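Side-chain contact in phosphate-specific transport system accessory protein PhoU homolog (PDB 4Q25), which probably takes part in regulating phosphate uptake, as a homodimeric, all-helical accessory protein of the Pst transport system: residues Glu57-Ile62 and Ile103-Ser108. Numbering follows the deposited sequence.
Sequences EIDDQI and IGDEAS
With chi1 at -148°, displaced from the staggered position opposite the backbone N, D59 projects its carboxylate from helix 59-78 over the G104 peptide of helix 84-120, while D105, its CG anti to the backbone N (chi1 -174°), brings a second carboxylate up at an oblique angle to the first. The main approach is that of D59 to G104: D59 OD1 lies 3.3 Å from G104 C, almost straight over the face of the G104-D105 peptide, where G104 brings no side chain. The same D59 OD1 is also 3.3 Å from G104 O, but both atoms are acceptors, so the proximity is not a bond; G104 O already receives the helical bond from S108 N, at 3.0 Å. D105 N stands 3.7 Å from D59 OD1, and no hydrogen bond joins the two segments anywhere. The other oxygen, D59 OD2, sits 3.8 Å from D105 OD1, and the two carboxylate planes, 13° apart, are nearly coplanar. Two like charges this close should repel; the salt bridge from D105 OD2 to K109, one turn along the same helix, would offset part of that cost. S108 meets the acid through carbon, its CB being 4.0 Å from D59 OD2. The helices come close where the side chain is missing: the CA atoms of D59 and G104 are 6.4 Å apart. On helix 15-45, Q36 touches D59 and I62, and V33 touches I62 and I103. D59 thus packs helix 59-78 against helix 84-120, with helix 15-45 third, as in the three-helix bundle of a PhoU domain.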
ATOM      1  N   GLU A  57       2.014  -6.566  17.689  1.00 44.00           N
ATOM      2  CA  GLU A  57       3.029  -5.976  18.541  1.00 49.97           C
ATOM      3  C   GLU A  57       4.454  -5.991  17.957  1.00 53.08           C
ATOM      4  O   GLU A  57       5.353  -5.374  18.508  1.00 56.79           O
ATOM      5  CB  GLU A  57       3.026  -6.677  19.904  1.00 54.09           C
ATOM      6  CG  GLU A  57       1.770  -6.360  20.700  1.00 59.40           C
ATOM      7  CD  GLU A  57       1.613  -7.235  21.907  1.00 64.26           C
ATOM      8  OE1 GLU A  57       2.462  -8.142  22.096  1.00 60.73           O
ATOM      9  OE2 GLU A  57       0.626  -7.010  22.648  1.00 69.04           O
ATOM     10  N   ILE A  58       4.669  -6.716  16.872  1.00 53.63           N
ATOM     11  CA  ILE A  58       5.970  -6.742  16.222  1.00 52.64           C
ATOM     12  C   ILE A  58       6.015  -5.568  15.238  1.00 56.81           C
ATOM     13  O   ILE A  58       7.087  -5.071  14.871  1.00 51.47           O
ATOM     14  CB  ILE A  58       6.186  -8.095  15.503  1.00 51.77           C
ATOM     15  CG1 ILE A  58       6.426  -9.214  16.526  1.00 50.86           C
ATOM     16  CG2 ILE A  58       7.364  -8.042  14.540  1.00 55.00           C
ATOM     17  CD1 ILE A  58       6.028 -10.599  16.039  1.00 52.40           C
ATOM     18  N   ASP A  59       4.835  -5.109  14.833  1.00 57.14           N
ATOM     19  CA  ASP A  59       4.740  -4.207  13.705  1.00 58.95           C
ATOM     20  C   ASP A  59       5.451  -2.888  14.002  1.00 59.40           C
ATOM     21  O   ASP A  59       5.971  -2.239  13.100  1.00 57.10           O
ATOM     22  CB  ASP A  59       3.277  -4.030  13.231  1.00 57.08           C
ATOM     23  CG  ASP A  59       3.180  -3.786  11.711  1.00 60.32           C
ATOM     24  OD1 ASP A  59       4.020  -4.355  10.918  1.00 53.25           O
ATOM     25  OD2 ASP A  59       2.284  -2.998  11.307  1.00 58.82           O
ATOM     26  N   ASP A  60       5.549  -2.533  15.275  1.00 60.28           N
ATOM     27  CA  ASP A  60       6.295  -1.353  15.666  1.00 56.75           C
ATOM     28  C   ASP A  60       7.785  -1.502  15.425  1.00 53.87           C
ATOM     29  O   ASP A  60       8.431  -0.598  14.919  1.00 57.22           O
ATOM     30  CB  ASP A  60       6.028  -1.030  17.125  1.00 65.67           C
ATOM     31  CG  ASP A  60       4.561  -0.739  17.384  1.00 78.14           C
ATOM     32  OD1 ASP A  60       4.163   0.453  17.307  1.00 73.82           O
ATOM     33  OD2 ASP A  60       3.806  -1.718  17.622  1.00 80.41           O
ATOM     34  N   GLN A  61       8.336  -2.639  15.810  1.00 54.36           N
ATOM     35  CA  GLN A  61       9.752  -2.929  15.608  1.00 52.24           C
ATOM     36  C   GLN A  61      10.110  -2.883  14.130  1.00 54.85           C
ATOM     37  O   GLN A  61      11.173  -2.423  13.745  1.00 56.27           O
ATOM     38  CB  GLN A  61      10.059  -4.319  16.151  1.00 51.85           C
ATOM     39  CG  GLN A  61      11.518  -4.704  16.077  1.00 56.79           C
ATOM     40  CD  GLN A  61      11.791  -6.084  16.615  1.00 56.98           C
ATOM     41  OE1 GLN A  61      10.924  -6.731  17.213  1.00 61.80           O
ATOM     42  NE2 GLN A  61      13.001  -6.551  16.400  1.00 59.61           N
ATOM     43  N   ILE A  62       9.195  -3.378  13.306  1.00 51.64           N
ATOM     44  CA  ILE A  62       9.356  -3.382  11.862  1.00 47.96           C
ATOM     45  C   ILE A  62       9.389  -1.967  11.287  1.00 48.03           C
ATOM     46  O   ILE A  62      10.227  -1.673  10.442  1.00 45.20           O
ATOM     47  CB  ILE A  62       8.271  -4.255  11.215  1.00 46.29           C
ATOM     48  CG1 ILE A  62       8.474  -5.679  11.732  1.00 50.35           C
ATOM     49  CG2 ILE A  62       8.311  -4.198   9.685  1.00 45.04           C
ATOM     50  CD1 ILE A  62       7.729  -6.738  10.979  1.00 53.87           C
ATOM     51  N   ILE A 103       4.267  -5.249   3.670  1.00 37.77           N
ATOM     52  CA  ILE A 103       4.001  -6.659   3.922  1.00 37.77           C
ATOM     53  C   ILE A 103       3.670  -6.893   5.405  1.00 38.91           C
ATOM     54  O   ILE A 103       2.746  -7.644   5.718  1.00 37.29           O
ATOM     55  CB  ILE A 103       5.174  -7.529   3.481  1.00 35.00           C
ATOM     56  CG1 ILE A 103       5.248  -7.560   1.972  1.00 37.82           C
ATOM     57  CG2 ILE A 103       5.062  -8.941   4.004  1.00 36.03           C
ATOM     58  CD1 ILE A 103       6.562  -8.128   1.432  1.00 35.10           C
ATOM     59  N   GLY A 104       4.445  -6.274   6.296  1.00 36.25           N
ATOM     60  CA  GLY A 104       4.236  -6.366   7.740  1.00 33.12           C
ATOM     61  C   GLY A 104       2.908  -5.761   8.167  1.00 36.27           C
ATOM     62  O   GLY A 104       2.189  -6.319   9.019  1.00 36.35           O
ATOM     63  N   ASP A 105       2.553  -4.630   7.571  1.00 34.11           N
ATOM     64  CA  ASP A 105       1.265  -4.048   7.846  1.00 42.22           C
ATOM     65  C   ASP A 105       0.092  -4.943   7.376  1.00 41.42           C
ATOM     66  O   ASP A 105      -0.892  -5.072   8.081  1.00 36.13           O
ATOM     67  CB  ASP A 105       1.136  -2.663   7.220  1.00 47.14           C
ATOM     68  CG  ASP A 105      -0.156  -1.976   7.627  1.00 54.44           C
ATOM     69  OD1 ASP A 105      -0.432  -1.817   8.856  1.00 53.65           O
ATOM     70  OD2 ASP A 105      -0.912  -1.623   6.708  1.00 56.81           O
ATOM     71  N   GLU A 106       0.207  -5.556   6.195  1.00 37.54           N
ATOM     72  CA  GLU A 106      -0.833  -6.447   5.725  1.00 37.09           C
ATOM     73  C   GLU A 106      -0.931  -7.688   6.627  1.00 34.67           C
ATOM     74  O   GLU A 106      -2.009  -8.160   6.877  1.00 31.40           O
ATOM     75  CB  GLU A 106      -0.592  -6.878   4.273  1.00 38.36           C
ATOM     76  CG  GLU A 106      -0.678  -5.757   3.246  1.00 38.87           C
ATOM     77  CD  GLU A 106      -2.056  -5.122   3.141  1.00 45.05           C
ATOM     78  OE1 GLU A 106      -2.133  -3.991   2.606  1.00 45.81           O
ATOM     79  OE2 GLU A 106      -3.066  -5.725   3.580  1.00 43.91           O
ATOM     80  N   ALA A 107       0.210  -8.211   7.069  1.00 32.42           N
ATOM     81  CA  ALA A 107       0.233  -9.337   7.970  1.00 32.90           C
ATOM     82  C   ALA A 107      -0.582  -8.998   9.189  1.00 34.10           C
ATOM     83  O   ALA A 107      -1.312  -9.832   9.723  1.00 34.44           O
ATOM     84  CB  ALA A 107       1.647  -9.672   8.395  1.00 32.70           C
ATOM     85  N   SER A 108      -0.421  -7.766   9.634  1.00 30.93           N
ATOM     86  CA  SER A 108      -1.013  -7.306  10.859  1.00 33.80           C
ATOM     87  C   SER A 108      -2.535  -7.137  10.685  1.00 32.85           C
ATOM     88  O   SER A 108      -3.294  -7.429  11.622  1.00 33.65           O
ATOM     89  CB  SER A 108      -0.294  -6.051  11.384  1.00 32.74           C
ATOM     90  OG  SER A 108      -0.982  -5.507  12.456  1.00 41.71           O
TER